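Long-range contacts in chitin binding domain (Burkholderia pseudomallei, PDB 3UAM), which probably binds chitin and belongs to the AA10 family of copper-dependent lytic polysaccharide monooxygenases: residues 21-26 with 40-45; 67-72 with 199-204; 78-83 with 93-98; 127-132 with 179-184. All blocks are in the same frame, centred on the assembly; numbering follows the deposited sequence. Where two conformers were deposited one is given.

Interaction 1 of 4, residues 21-26 with 40-45; sequences HGRVIT and LDFGQV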
loop_
_atom_site.group_PDB
_atom_site.type_symbol
_atom_site.label_atom_id
_atom_site.label_comp_id
_atom_site.label_asym_id
_atom_site.label_seq_id
_atom_site.Cartn_x
_atom_site.Cartn_y
_atom_site.Cartn_z
ATOM N N HIS A 21 3.723 -2.163 12.930
ATOM C CA HIS A 21 2.912 -1.105 12.357
ATOM C C HIS A 21 3.618 -0.481 11.207
ATOM O O HIS A 21 4.842 -0.331 11.238
ATOM C CB HIS A 21 2.720 -0.006 13.388
ATOM C CG HIS A 21 1.648 -0.284 14.385
ATOM N ND1 HIS A 21 1.463 0.493 15.467
ATOM C CD2 HIS A 21 0.684 -1.279 14.430
ATOM C CE1 HIS A 21 0.408 0.032 16.164
ATOM N NE2 HIS A 21 -0.065 -1.063 15.520
ATOM N N GLY A 22 2.844 -0.088 10.206
ATOM C CA GLY A 22 3.357 0.684 9.085
ATOM C C GLY A 22 2.232 1.461 8.429
ATOM O O GLY A 22 1.115 0.943 8.322
ATOM N N ARG A 23 2.525 2.697 8.002
ATOM C CA ARG A 23 1.560 3.517 7.257
ATOM C C ARG A 23 2.269 4.580 6.415
ATOM O O ARG A 23 3.437 4.889 6.647
ATOM C CB ARG A 23 0.571 4.184 8.214
ATOM C CG ARG A 23 1.201 5.268 9.068
ATOM C CD ARG A 23 0.329 5.702 10.220
ATOM N NE ARG A 23 1.007 6.757 10.961
ATOM C CZ ARG A 23 2.046 6.573 11.779
ATOM N NH1 ARG A 23 2.534 5.361 12.052
ATOM N NH2 ARG A 23 2.590 7.630 12.355
ATOM N N VAL A 24 1.560 5.128 5.434
ATOM C CA VAL A 24 2.033 6.289 4.699
ATOM C C VAL A 24 1.514 7.558 5.367
ATOM O O VAL A 24 0.316 7.857 5.351
ATOM C CB VAL A 24 1.614 6.228 3.226
ATOM C CG1 VAL A 24 1.879 7.560 2.536
ATOM C CG2 VAL A 24 2.358 5.085 2.543
ATOM N N ILE A 25 2.438 8.314 5.945
ATOM C CA ILE A 25 2.079 9.497 6.693
ATOM C C ILE A 25 1.975 10.728 5.803
ATOM O O ILE A 25 1.224 11.647 6.142
ATOM C CB ILE A 25 3.015 9.749 7.905
ATOM C CG1 ILE A 25 4.486 9.900 7.494
ATOM C CG2 ILE A 25 2.840 8.633 8.930
ATOM C CD1 ILE A 25 5.341 10.577 8.562
ATOM N N THR A 26 2.735 10.786 4.710
ATOM C CA THR A 26 2.603 11.899 3.755
ATOM C C THR A 26 2.932 11.433 2.331
ATOM O O THR A 26 3.807 10.588 2.126
ATOM C CB THR A 26 3.471 13.120 4.109
ATOM O OG1 THR A 26 4.759 12.679 4.487
ATOM C CG2 THR A 26 2.890 13.946 5.292
ATOM N N LEU A 40 -10.762 6.237 12.910
ATOM C CA LEU A 40 -9.968 5.037 13.122
ATOM C C LEU A 40 -8.977 5.289 14.227
ATOM O O LEU A 40 -8.488 6.413 14.362
ATOM C CB LEU A 40 -9.184 4.684 11.865
ATOM C CG LEU A 40 -9.952 4.133 10.663
ATOM C CD1 LEU A 40 -8.987 3.906 9.505
ATOM C CD2 LEU A 40 -10.671 2.841 11.020
ATOM N N ASP A 41 -8.634 4.275 15.012
ATOM C CA ASP A 41 -7.590 4.502 16.012
ATOM C C ASP A 41 -6.202 4.266 15.408
ATOM O O ASP A 41 -6.082 3.856 14.271
ATOM C CB ASP A 41 -7.828 3.706 17.299
ATOM C CG ASP A 41 -7.848 2.224 17.083
ATOM O OD1 ASP A 41 -7.007 1.710 16.326
ATOM O OD2 ASP A 41 -8.701 1.562 17.709
ATOM N N PHE A 42 -5.157 4.548 16.173
ATOM C CA PHE A 42 -3.793 4.470 15.667
ATOM C C PHE A 42 -3.403 3.054 15.222
ATOM O O PHE A 42 -2.796 2.894 14.166
ATOM C CB PHE A 42 -2.812 4.987 16.739
ATOM C CG PHE A 42 -1.408 5.185 16.244
ATOM C CD1 PHE A 42 -1.102 6.268 15.438
ATOM C CD2 PHE A 42 -0.393 4.302 16.597
ATOM C CE1 PHE A 42 0.194 6.482 14.988
ATOM C CE2 PHE A 42 0.904 4.500 16.151
ATOM C CZ PHE A 42 1.198 5.600 15.354
ATOM N N GLY A 43 -3.731 2.034 16.028
ATOM C CA GLY A 43 -3.443 0.647 15.641
ATOM C C GLY A 43 -4.054 0.314 14.282
ATOM O O GLY A 43 -3.387 -0.185 13.367
ATOM N N GLN A 44 -5.335 0.623 14.150
ATOM C CA GLN A 44 -6.091 0.349 12.932
ATOM C C GLN A 44 -5.462 0.939 11.662
ATOM O O GLN A 44 -5.364 0.249 10.649
ATOM C CB GLN A 44 -7.527 0.868 13.099
ATOM C CG GLN A 44 -8.368 0.037 14.075
ATOM C CD GLN A 44 -9.760 0.612 14.289
ATOM O OE1 GLN A 44 -9.968 1.816 14.170
ATOM N NE2 GLN A 44 -10.722 -0.247 14.590
ATOM N N VAL A 45 -5.049 2.212 11.706
ATOM C CA VAL A 45 -4.399 2.878 10.562
ATOM C C VAL A 45 -3.125 2.150 10.139
ATOM O O VAL A 45 -2.785 2.102 8.953
ATOM C CB VAL A 45 -4.028 4.342 10.895
ATOM C CG1 VAL A 45 -3.199 4.969 9.776
ATOM C CG2 VAL A 45 -5.289 5.156 11.128
HETATM O O HOH W 1 -1.412 -0.080 7.648
#
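R23 reaches from strand 21-26 to F42 and V45 of helix 42-45, its guanidinium lying against the ring of F42. CE1 of F42 sits over the centre of one guanidinium face, 3.7 Å from R23 CZ, and F42 CZ comes within 3.6 Å of R23 NH1. The two planes are inclined by 63°, too steeply for a flat stack. R23 sets out with CG between its backbone N and carbonyl carbon (chi1 70°) and then runs straight to NE, which carries the aliphatic part past V45. This end of the contact is its solvent side: F42 is exposed and R23 partly so. The buried side lies at V45, H21 and G43. V45 packs on V32 and Y35 of helix 30-36, and the ring of H21 meets F42 and G43 obliquely, with H21 NE2 3.8 Å from G43 CA. One water donates to G22 O at 2.8 Å and to V45 O at 2.9 Å. The helix start is fixed by a capping box, in which Q44 N donates to D41 OD1 at 3.0 Å and D41 N to Q44 OE1. The contact thus sets a short helix against an edge strand of the three-stranded sheet. H21 NE2 bonds to E47 and R23 NH1 to N46, whereas H21 ND1 is buried here without a polar partner in the model. Between the two segments only van der Waals contact and one water bridge act; direct hydrogen bonds go to the residues just after the helix, where G22 also pairs its backbone with N46.

Interaction 2 of 4, residues 67-72 with 199-204; sequences PDDVAN and DVADTA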
loop_
_atom_site.group_PDB
_atom_site.type_symbol
_atom_site.label_atom_id
_atom_site.label_comp_id
_atom_site.label_asym_id
_atom_site.label_seq_id
_atom_site.Cartn_x
_atom_site.Cartn_y
_atom_site.Cartn_z
ATOM N N PRO A 67 13.629 -16.345 -3.598
ATOM C CA PRO A 67 12.991 -17.635 -3.452
ATOM C C PRO A 67 12.827 -18.130 -2.008
ATOM O O PRO A 67 11.922 -18.913 -1.758
ATOM C CB PRO A 67 13.872 -18.590 -4.286
ATOM C CG PRO A 67 15.111 -17.829 -4.630
ATOM C CD PRO A 67 14.754 -16.382 -4.554
ATOM N N ASP A 68 13.653 -17.686 -1.063
ATOM C CA ASP A 68 13.519 -18.181 0.309
ATOM C C ASP A 68 12.490 -17.385 1.151
ATOM O O ASP A 68 12.178 -17.773 2.283
ATOM C CB ASP A 68 14.875 -18.236 1.004
ATOM C CG ASP A 68 15.749 -19.405 0.516
ATOM O OD1 ASP A 68 15.221 -20.502 0.276
ATOM O OD2 ASP A 68 16.968 -19.223 0.368
ATOM N N ASP A 69 11.947 -16.297 0.596
ATOM C CA ASP A 69 10.970 -15.496 1.320
ATOM C C ASP A 69 9.724 -16.332 1.608
ATOM O O ASP A 69 9.410 -17.269 0.877
ATOM C CB ASP A 69 10.595 -14.212 0.569
ATOM C CG ASP A 69 11.546 -13.061 0.844
ATOM O OD1 ASP A 69 12.654 -13.293 1.398
ATOM O OD2 ASP A 69 11.190 -11.906 0.455
ATOM N N VAL A 70 9.039 -15.997 2.696
ATOM C CA VAL A 70 7.846 -16.723 3.099
ATOM C C VAL A 70 6.785 -16.477 2.050
ATOM O O VAL A 70 6.616 -15.342 1.571
ATOM C CB VAL A 70 7.350 -16.271 4.488
ATOM C CG1 VAL A 70 5.942 -16.799 4.761
ATOM C CG2 VAL A 70 8.361 -16.675 5.564
ATOM N N ALA A 71 6.104 -17.548 1.660
ATOM C CA ALA A 71 5.045 -17.484 0.630
ATOM C C ALA A 71 3.863 -16.607 1.066
ATOM O O ALA A 71 3.599 -16.452 2.270
ATOM C CB ALA A 71 4.556 -18.888 0.294
ATOM N N ASN A 72 3.162 -16.024 0.098
ATOM C CA ASN A 72 2.089 -15.086 0.447
ATOM C C ASN A 72 0.881 -15.774 1.040
ATOM O O ASN A 72 0.597 -16.932 0.749
ATOM C CB ASN A 72 1.673 -14.190 -0.726
ATOM C CG ASN A 72 0.926 -14.918 -1.821
ATOM O OD1 ASN A 72 1.116 -16.117 -2.045
ATOM N ND2 ASN A 72 0.082 -14.172 -2.543
ATOM N N ASP A 199 5.809 -4.868 1.385
ATOM C CA ASP A 199 5.895 -6.350 1.426
ATOM C C ASP A 199 6.905 -6.819 2.480
ATOM O O ASP A 199 8.093 -6.423 2.456
ATOM C CB ASP A 199 6.401 -6.946 0.109
ATOM C CG ASP A 199 5.377 -6.967 -1.008
ATOM O OD1 ASP A 199 4.267 -6.390 -0.886
ATOM O OD2 ASP A 199 5.724 -7.590 -2.040
ATOM N N VAL A 200 6.456 -7.712 3.349
ATOM C CA VAL A 200 7.268 -8.251 4.417
ATOM C C VAL A 200 7.912 -9.560 3.947
ATOM O O VAL A 200 7.218 -10.484 3.477
ATOM C CB VAL A 200 6.423 -8.501 5.682
ATOM C CG1 VAL A 200 7.264 -9.129 6.799
ATOM C CG2 VAL A 200 5.765 -7.202 6.142
ATOM N N ALA A 201 9.229 -9.642 4.094
ATOM C CA ALA A 201 10.002 -10.757 3.573
ATOM C C ALA A 201 9.714 -12.073 4.275
ATOM O O ALA A 201 9.572 -13.119 3.615
ATOM C CB ALA A 201 11.493 -10.453 3.660
ATOM N N ASP A 202 9.640 -12.028 5.597
ATOM C CA ASP A 202 9.525 -13.240 6.409
ATOM C C ASP A 202 8.144 -13.447 7.047
ATOM O O ASP A 202 8.000 -14.162 8.049
ATOM C CB ASP A 202 10.627 -13.244 7.464
ATOM C CG ASP A 202 10.489 -12.137 8.473
ATOM O OD1 ASP A 202 9.703 -11.190 8.243
ATOM O OD2 ASP A 202 11.218 -12.196 9.485
ATOM N N THR A 203 7.126 -12.849 6.436
ATOM C CA THR A 203 5.746 -13.208 6.711
ATOM C C THR A 203 4.960 -13.340 5.424
ATOM O O THR A 203 5.442 -13.052 4.320
ATOM C CB THR A 203 5.024 -12.192 7.629
ATOM O OG1 THR A 203 4.591 -11.081 6.846
ATOM C CG2 THR A 203 5.942 -11.731 8.861
ATOM N N ALA A 204 3.732 -13.783 5.580
ATOM C CA ALA A 204 2.809 -13.943 4.474
ATOM C C ALA A 204 2.259 -12.629 3.909
ATOM O O ALA A 204 1.539 -12.655 2.907
ATOM C CB ALA A 204 1.647 -14.797 4.957
#
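V70 O of one segment and T203 O of the other both accept from K52 NZ, which donates to V200 O as well, so that one lysine gathers three carbonyls from both sides of the contact. Directly across, V70 N donates to A201 O at 3.1 Å, nearly in line with the carbonyl and with 152° at the hydrogen. The same oxygen lies 3.4 Å from D69 CB. Segment 199-204 is the end of strand 190-200 and the turn of the beta-hairpin that leads into strand 205-215, while 67-72 belongs to the long irregular loop between strand 49-51 and helix 98-101; the loop therefore runs along the hairpin tip. V70 drapes its two methyls over the turn: CG1, anti to the backbone N (chi1 167°), comes to 3.7 Å from T203 C, and CG2 to 3.6 Å from D202 O. Two weaker CA-H...O contacts continue the line, A204 CA to A71 O at 3.4 Å and N72 CA to A204 O at 3.5 Å. D69 lays its carboxylate beside A201, with OD2 3.5 Å from A201 CB, and turns the charge to R127. The amide of N72 points back into its own loop, bonding L61, Q58 and K52.

Interaction 3 of 4, residues 78-83 with 93-98; sequences DGEIAS and QLNEPD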
loop_
_atom_site.group_PDB
_atom_site.type_symbol
_atom_site.label_atom_id
_atom_site.label_comp_id
_atom_site.label_asym_id
_atom_site.label_seq_id
_atom_site.Cartn_x
_atom_site.Cartn_y
_atom_site.Cartn_z
ATOM N N ASP A 78 -11.021 -8.012 -4.334
ATOM C CA ASP A 78 -11.518 -6.778 -4.917
ATOM C C ASP A 78 -12.590 -6.208 -3.975
ATOM O O ASP A 78 -13.409 -6.937 -3.403
ATOM C CB ASP A 78 -12.110 -6.995 -6.309
ATOM C CG ASP A 78 -11.036 -7.213 -7.402
ATOM O OD1 ASP A 78 -9.831 -6.906 -7.192
ATOM O OD2 ASP A 78 -11.408 -7.744 -8.477
ATOM N N GLY A 79 -12.550 -4.908 -3.772
ATOM C CA GLY A 79 -13.474 -4.269 -2.842
ATOM C C GLY A 79 -13.008 -4.274 -1.399
ATOM O O GLY A 79 -13.643 -3.640 -0.564
ATOM N N GLU A 80 -11.908 -4.975 -1.096
ATOM C CA GLU A 80 -11.293 -4.949 0.235
ATOM C C GLU A 80 -9.809 -4.559 0.170
ATOM O O GLU A 80 -9.035 -4.805 1.093
ATOM C CB GLU A 80 -11.487 -6.289 0.936
ATOM C CG GLU A 80 -12.952 -6.681 0.991
ATOM C CD GLU A 80 -13.244 -7.931 1.799
ATOM O OE1 GLU A 80 -12.322 -8.679 2.180
ATOM O OE2 GLU A 80 -14.421 -8.159 2.043
ATOM N N ILE A 81 -9.419 -3.928 -0.930
ATOM C CA ILE A 81 -8.038 -3.519 -1.122
ATOM C C ILE A 81 -7.673 -2.393 -0.160
ATOM O O ILE A 81 -6.586 -2.413 0.447
ATOM C CB ILE A 81 -7.770 -3.080 -2.575
ATOM C CG1 ILE A 81 -7.888 -4.288 -3.517
ATOM C CG2 ILE A 81 -6.381 -2.476 -2.719
ATOM C CD1 ILE A 81 -8.123 -3.939 -4.969
ATOM N N ALA A 82 -8.567 -1.414 -0.014
ATOM C CA ALA A 82 -8.255 -0.232 0.783
ATOM C C ALA A 82 -8.085 -0.552 2.274
ATOM O O ALA A 82 -7.413 0.199 2.986
ATOM C CB ALA A 82 -9.302 0.874 0.559
ATOM N N SER A 83 -8.685 -1.638 2.762
ATOM C CA SER A 83 -8.527 -2.021 4.173
ATOM C C SER A 83 -7.479 -3.118 4.380
ATOM O O SER A 83 -7.289 -3.621 5.500
ATOM C CB SER A 83 -9.856 -2.461 4.769
ATOM O OG SER A 83 -10.269 -3.711 4.253
ATOM N N GLN A 93 -14.683 0.777 6.930
ATOM C CA GLN A 93 -14.982 2.104 6.364
ATOM C C GLN A 93 -14.163 2.403 5.112
ATOM O O GLN A 93 -14.641 3.038 4.170
ATOM C CB GLN A 93 -14.657 3.218 7.383
ATOM C CG GLN A 93 -15.654 3.391 8.506
ATOM C CD GLN A 93 -15.136 4.276 9.655
ATOM O OE1 GLN A 93 -15.531 5.425 9.781
ATOM N NE2 GLN A 93 -14.237 3.734 10.484
ATOM N N LEU A 94 -12.913 1.951 5.121
ATOM C CA LEU A 94 -11.974 2.267 4.055
ATOM C C LEU A 94 -12.398 1.792 2.676
ATOM O O LEU A 94 -11.998 2.388 1.695
ATOM C CB LEU A 94 -10.585 1.714 4.389
ATOM C CG LEU A 94 -9.886 2.446 5.547
ATOM C CD1 LEU A 94 -8.832 1.529 6.151
ATOM C CD2 LEU A 94 -9.262 3.777 5.105
ATOM N N ASN A 95 -13.200 0.736 2.624
ATOM C CA ASN A 95 -13.623 0.119 1.364
ATOM C C ASN A 95 -14.832 0.731 0.683
ATOM O O ASN A 95 -15.211 0.303 -0.419
ATOM C CB ASN A 95 -13.902 -1.370 1.612
ATOM C CG ASN A 95 -12.660 -2.110 2.066
ATOM O OD1 ASN A 95 -11.567 -1.884 1.523
ATOM N ND2 ASN A 95 -12.805 -2.973 3.069
ATOM N N GLU A 96 -15.451 1.715 1.328
ATOM C CA GLU A 96 -16.559 2.389 0.710
ATOM C C GLU A 96 -16.114 3.072 -0.589
ATOM O O GLU A 96 -15.027 3.606 -0.681
ATOM C CB GLU A 96 -17.188 3.405 1.665
ATOM C CG GLU A 96 -17.838 2.762 2.874
ATOM C CD GLU A 96 -19.029 1.876 2.530
ATOM O OE1 GLU A 96 -19.699 2.079 1.485
ATOM O OE2 GLU A 96 -19.310 0.979 3.347
ATOM N N PRO A 97 -16.984 3.061 -1.596
ATOM C CA PRO A 97 -16.680 3.750 -2.831
ATOM C C PRO A 97 -16.747 5.242 -2.632
ATOM O O PRO A 97 -17.443 5.715 -1.713
ATOM C CB PRO A 97 -17.811 3.303 -3.763
ATOM C CG PRO A 97 -18.964 3.096 -2.850
ATOM C CD PRO A 97 -18.372 2.567 -1.564
ATOM N N ASP A 98 -16.088 5.978 -3.516
ATOM C CA ASP A 98 -16.076 7.440 -3.442
ATOM C C ASP A 98 -17.485 8.041 -3.628
ATOM O O ASP A 98 -17.803 9.112 -3.081
ATOM C CB ASP A 98 -15.100 8.006 -4.457
ATOM C CG ASP A 98 -14.942 9.495 -4.330
ATOM O OD1 ASP A 98 -14.449 9.936 -3.281
ATOM O OD2 ASP A 98 -15.310 10.198 -5.282
HETATM O O HOH W 2 -11.145 -1.598 -1.252
#
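Two irregular pieces of chain come together where A82 CA stands 5.4 Å from N95 CA and S83 CA 5.5 Å from L94 CA, the second piece beginning with the last residues of a 3-10 segment. N95 is the centre of the contact. With CG anti to its carbonyl carbon (chi1 -62°), its amide reaches in among the backbone of 79-83 and uses both ends. ND2 donates to S83 OG at 2.9 Å, with the hydroxyl close to the amide plane and 157° at the hydrogen. OD1 takes a weak bond from S83 N at 3.1 Å and a firmer one from a water at 2.8 Å, which in turn accepts from A82 N. These bonds fix the rotation of the amide, and the water is carried between the two segments. S83 OG is shared with R86 O farther along the same loop. Packing around the amide is close: G79 O lies 3.2 Å from N95 CB, and the methyl CB of A82 lies 3.3 Å from L94 O, which accepts a hydrogen bond from R30 NH1. L94 sends its side chain alongside, CD1 4.1 Å from S83 CA, and onto A31 and L34 of helix 30-36. The whole contact ties one part of the long region between strand 49-51 and helix 98-101 to another, consistent with the extended, largely irregular loop that AA10 proteins carry on their beta-sandwich core.

Interaction 4 of 4, residues 127-132 with 179-184; sequences RRWTYW and TIHEFN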
loop_
_atom_site.group_PDB
_atom_site.type_symbol
_atom_site.label_atom_id
_atom_site.label_comp_id
_atom_site.label_asym_id
_atom_site.label_seq_id
_atom_site.Cartn_x
_atom_site.Cartn_y
_atom_site.Cartn_z
ATOM N N ARG A 127 10.938 -6.903 1.834
ATOM C CA ARG A 127 11.387 -7.286 0.495
ATOM C C ARG A 127 11.281 -6.131 -0.483
ATOM O O ARG A 127 12.195 -5.891 -1.241
ATOM C CB ARG A 127 10.629 -8.507 -0.042
ATOM C CG ARG A 127 11.140 -8.996 -1.389
ATOM C CD ARG A 127 12.652 -9.205 -1.406
ATOM N NE ARG A 127 13.090 -10.125 -0.367
ATOM C CZ ARG A 127 14.340 -10.235 0.085
ATOM N NH1 ARG A 127 15.295 -9.445 -0.372
ATOM N NH2 ARG A 127 14.625 -11.102 1.053
ATOM N N ARG A 128 10.163 -5.419 -0.457
ATOM C CA ARG A 128 9.936 -4.314 -1.385
ATOM C C ARG A 128 8.823 -3.359 -0.923
ATOM O O ARG A 128 8.049 -3.663 -0.012
ATOM C CB ARG A 128 9.618 -4.853 -2.785
ATOM C CG ARG A 128 8.267 -5.550 -2.889
ATOM C CD ARG A 128 7.894 -6.047 -4.291
ATOM N NE ARG A 128 8.830 -7.047 -4.814
ATOM C CZ ARG A 128 8.934 -8.294 -4.354
ATOM N NH1 ARG A 128 8.185 -8.709 -3.333
ATOM N NH2 ARG A 128 9.806 -9.130 -4.902
ATOM N N TRP A 129 8.792 -2.191 -1.567
ATOM C CA TRP A 129 7.665 -1.297 -1.567
ATOM C C TRP A 129 7.293 -1.119 -3.009
ATOM O O TRP A 129 8.166 -0.989 -3.866
ATOM C CB TRP A 129 8.050 0.068 -1.037
ATOM C CG TRP A 129 8.473 0.128 0.389
ATOM C CD1 TRP A 129 7.720 0.526 1.490
ATOM C CD2 TRP A 129 9.793 -0.174 0.918
ATOM N NE1 TRP A 129 8.479 0.499 2.637
ATOM C CE2 TRP A 129 9.728 0.088 2.364
ATOM C CE3 TRP A 129 10.992 -0.587 0.359
ATOM C CZ2 TRP A 129 10.825 -0.088 3.189
ATOM C CZ3 TRP A 129 12.094 -0.765 1.203
ATOM C CH2 TRP A 129 11.999 -0.521 2.596
ATOM N N THR A 130 5.999 -1.110 -3.284
ATOM C CA THR A 130 5.482 -1.016 -4.632
ATOM C C THR A 130 4.400 0.066 -4.645
ATOM O O THR A 130 3.662 0.217 -3.649
ATOM C CB THR A 130 4.842 -2.338 -5.083
ATOM O OG1 THR A 130 5.840 -3.373 -5.140
ATOM C CG2 THR A 130 4.302 -2.164 -6.479
ATOM N N TYR A 131 4.343 0.825 -5.737
ATOM C CA TYR A 131 3.351 1.867 -5.916
ATOM C C TYR A 131 2.572 1.600 -7.201
ATOM O O TYR A 131 3.139 1.527 -8.262
ATOM C CB TYR A 131 4.005 3.237 -5.929
ATOM C CG TYR A 131 4.749 3.508 -4.640
ATOM C CD1 TYR A 131 4.088 4.069 -3.556
ATOM C CD2 TYR A 131 6.090 3.170 -4.492
ATOM C CE1 TYR A 131 4.739 4.310 -2.367
ATOM C CE2 TYR A 131 6.750 3.421 -3.301
ATOM C CZ TYR A 131 6.058 3.986 -2.233
ATOM O OH TYR A 131 6.654 4.237 -1.012
ATOM N N TRP A 132 1.264 1.472 -7.061
ATOM C CA TRP A 132 0.342 1.159 -8.148
ATOM C C TRP A 132 -0.581 2.331 -8.389
ATOM O O TRP A 132 -0.998 3.012 -7.437
ATOM C CB TRP A 132 -0.521 -0.070 -7.777
ATOM C CG TRP A 132 0.261 -1.298 -7.362
ATOM C CD1 TRP A 132 0.654 -1.672 -6.075
ATOM C CD2 TRP A 132 0.783 -2.358 -8.247
ATOM N NE1 TRP A 132 1.349 -2.878 -6.116
ATOM C CE2 TRP A 132 1.466 -3.320 -7.389
ATOM C CE3 TRP A 132 0.749 -2.585 -9.609
ATOM C CZ2 TRP A 132 2.106 -4.439 -7.905
ATOM C CZ3 TRP A 132 1.391 -3.716 -10.117
ATOM C CH2 TRP A 132 2.036 -4.636 -9.275
ATOM N N THR A 179 10.762 5.582 5.857
ATOM C CA THR A 179 11.176 5.316 4.487
ATOM C C THR A 179 10.652 6.441 3.585
ATOM O O THR A 179 9.445 6.691 3.524
ATOM C CB THR A 179 10.621 3.984 3.979
ATOM O OG1 THR A 179 10.962 2.939 4.906
ATOM C CG2 THR A 179 11.177 3.672 2.551
ATOM N N ILE A 180 11.564 7.100 2.884
ATOM C CA ILE A 180 11.234 8.203 2.005
ATOM C C ILE A 180 11.513 7.842 0.540
ATOM O O ILE A 180 12.659 7.594 0.153
ATOM C CB ILE A 180 12.032 9.436 2.401
ATOM C CG1 ILE A 180 11.751 9.744 3.875
ATOM C CG2 ILE A 180 11.661 10.631 1.534
ATOM C CD1 ILE A 180 12.976 10.211 4.598
ATOM N N HIS A 181 10.456 7.816 -0.262
ATOM C CA HIS A 181 10.545 7.504 -1.687
ATOM C C HIS A 181 10.121 8.697 -2.469
ATOM O O HIS A 181 9.279 9.460 -2.002
ATOM C CB HIS A 181 9.652 6.324 -2.015
ATOM C CG HIS A 181 10.140 5.017 -1.419
ATOM N ND1 HIS A 181 9.307 4.091 -0.911
ATOM C CD2 HIS A 181 11.432 4.504 -1.276
ATOM C CE1 HIS A 181 10.025 3.030 -0.484
ATOM N NE2 HIS A 181 11.324 3.289 -0.692
ATOM N N GLU A 182 10.680 8.870 -3.658
ATOM C CA GLU A 182 10.301 9.989 -4.528
ATOM C C GLU A 182 10.222 9.530 -5.968
ATOM O O GLU A 182 11.124 8.857 -6.464
ATOM C CB GLU A 182 11.299 11.160 -4.415
ATOM C CG GLU A 182 10.888 12.408 -5.214
ATOM C CD GLU A 182 11.608 13.675 -4.763
ATOM O OE1 GLU A 182 12.839 13.608 -4.581
ATOM O OE2 GLU A 182 10.941 14.737 -4.563
ATOM N N PHE A 183 9.151 9.912 -6.645
ATOM C CA PHE A 183 9.001 9.625 -8.066
ATOM C C PHE A 183 8.067 10.637 -8.723
ATOM O O PHE A 183 7.434 11.438 -8.040
ATOM C CB PHE A 183 8.480 8.198 -8.268
ATOM C CG PHE A 183 7.342 7.819 -7.360
ATOM C CD1 PHE A 183 6.047 8.152 -7.677
ATOM C CD2 PHE A 183 7.573 7.063 -6.209
ATOM C CE1 PHE A 183 4.997 7.772 -6.855
ATOM C CE2 PHE A 183 6.526 6.690 -5.371
ATOM C CZ PHE A 183 5.236 7.045 -5.697
ATOM N N ASN A 184 7.966 10.576 -10.042
ATOM C CA ASN A 184 7.094 11.474 -10.761
ATOM C C ASN A 184 5.777 10.807 -11.016
ATOM O O ASN A 184 5.741 9.663 -11.481
ATOM C CB ASN A 184 7.711 11.881 -12.087
ATOM C CG ASN A 184 8.950 12.705 -11.898
ATOM O OD1 ASN A 184 10.052 12.169 -11.896
ATOM N ND2 ASN A 184 8.782 14.010 -11.678
#
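An aromatic cluster fills the space between the two sheets of the beta sandwich, the fold expected of AA10 proteins: strand 128-132 belongs to the larger mixed sheet and strand 179-184 to the three-stranded one. Their axes pass 10.4 Å apart at 36°, so only side chains meet. H181 stands on edge against W129, with CE1 over the indole at 3.4 Å from W129 CG and the planes 74° apart, an edge-to-face pair with the five-membered ring. T179 approaches the same face of that indole farther along, its CG2 making a CH-pi contact 4.1 Å from the centroid of the six-membered ring of W129. Polar ends of this pair meet a common partner, since both T179 OG1 and W129 NE1 bond to Y120 OH. Y131, from the same strand as W129, meets the adjacent imidazole atom: Y131 OH forms a 2.7 Å hydrogen bond with H181 ND1 in the plane of the imidazole, and Y131 OH is bonded by W118 NE1 as well. H181 is further held by a stack with the ring of Y157. F183, whose CG lies between its backbone N and carbonyl carbon (chi1 45°), brings the CE2-CZ corner of its ring over the face of Y131, with F183 CE2 3.7 Å from Y131 CD2.

How the interactions relate
From the N terminus, interaction 1 closes the first short loop, 21-45, bringing helix 42-45 against the edge strand of the three-stranded sheet. Interaction 2 then opens at 67-72 and closes only at 199-204; interactions 3 and 4 both lie nested inside it, one after the other, and none of the four cross. Interaction 3 joins two parts of the long loop and touches interaction 1 where L40 packs on Q93 and L94. Interaction 4 spans the two sheets, about 21 Å from interaction 3 centre to centre. It meets interaction 2 where R127 N approaches D199 O, strands 126-133 and 190-200 being neighbours in one sheet.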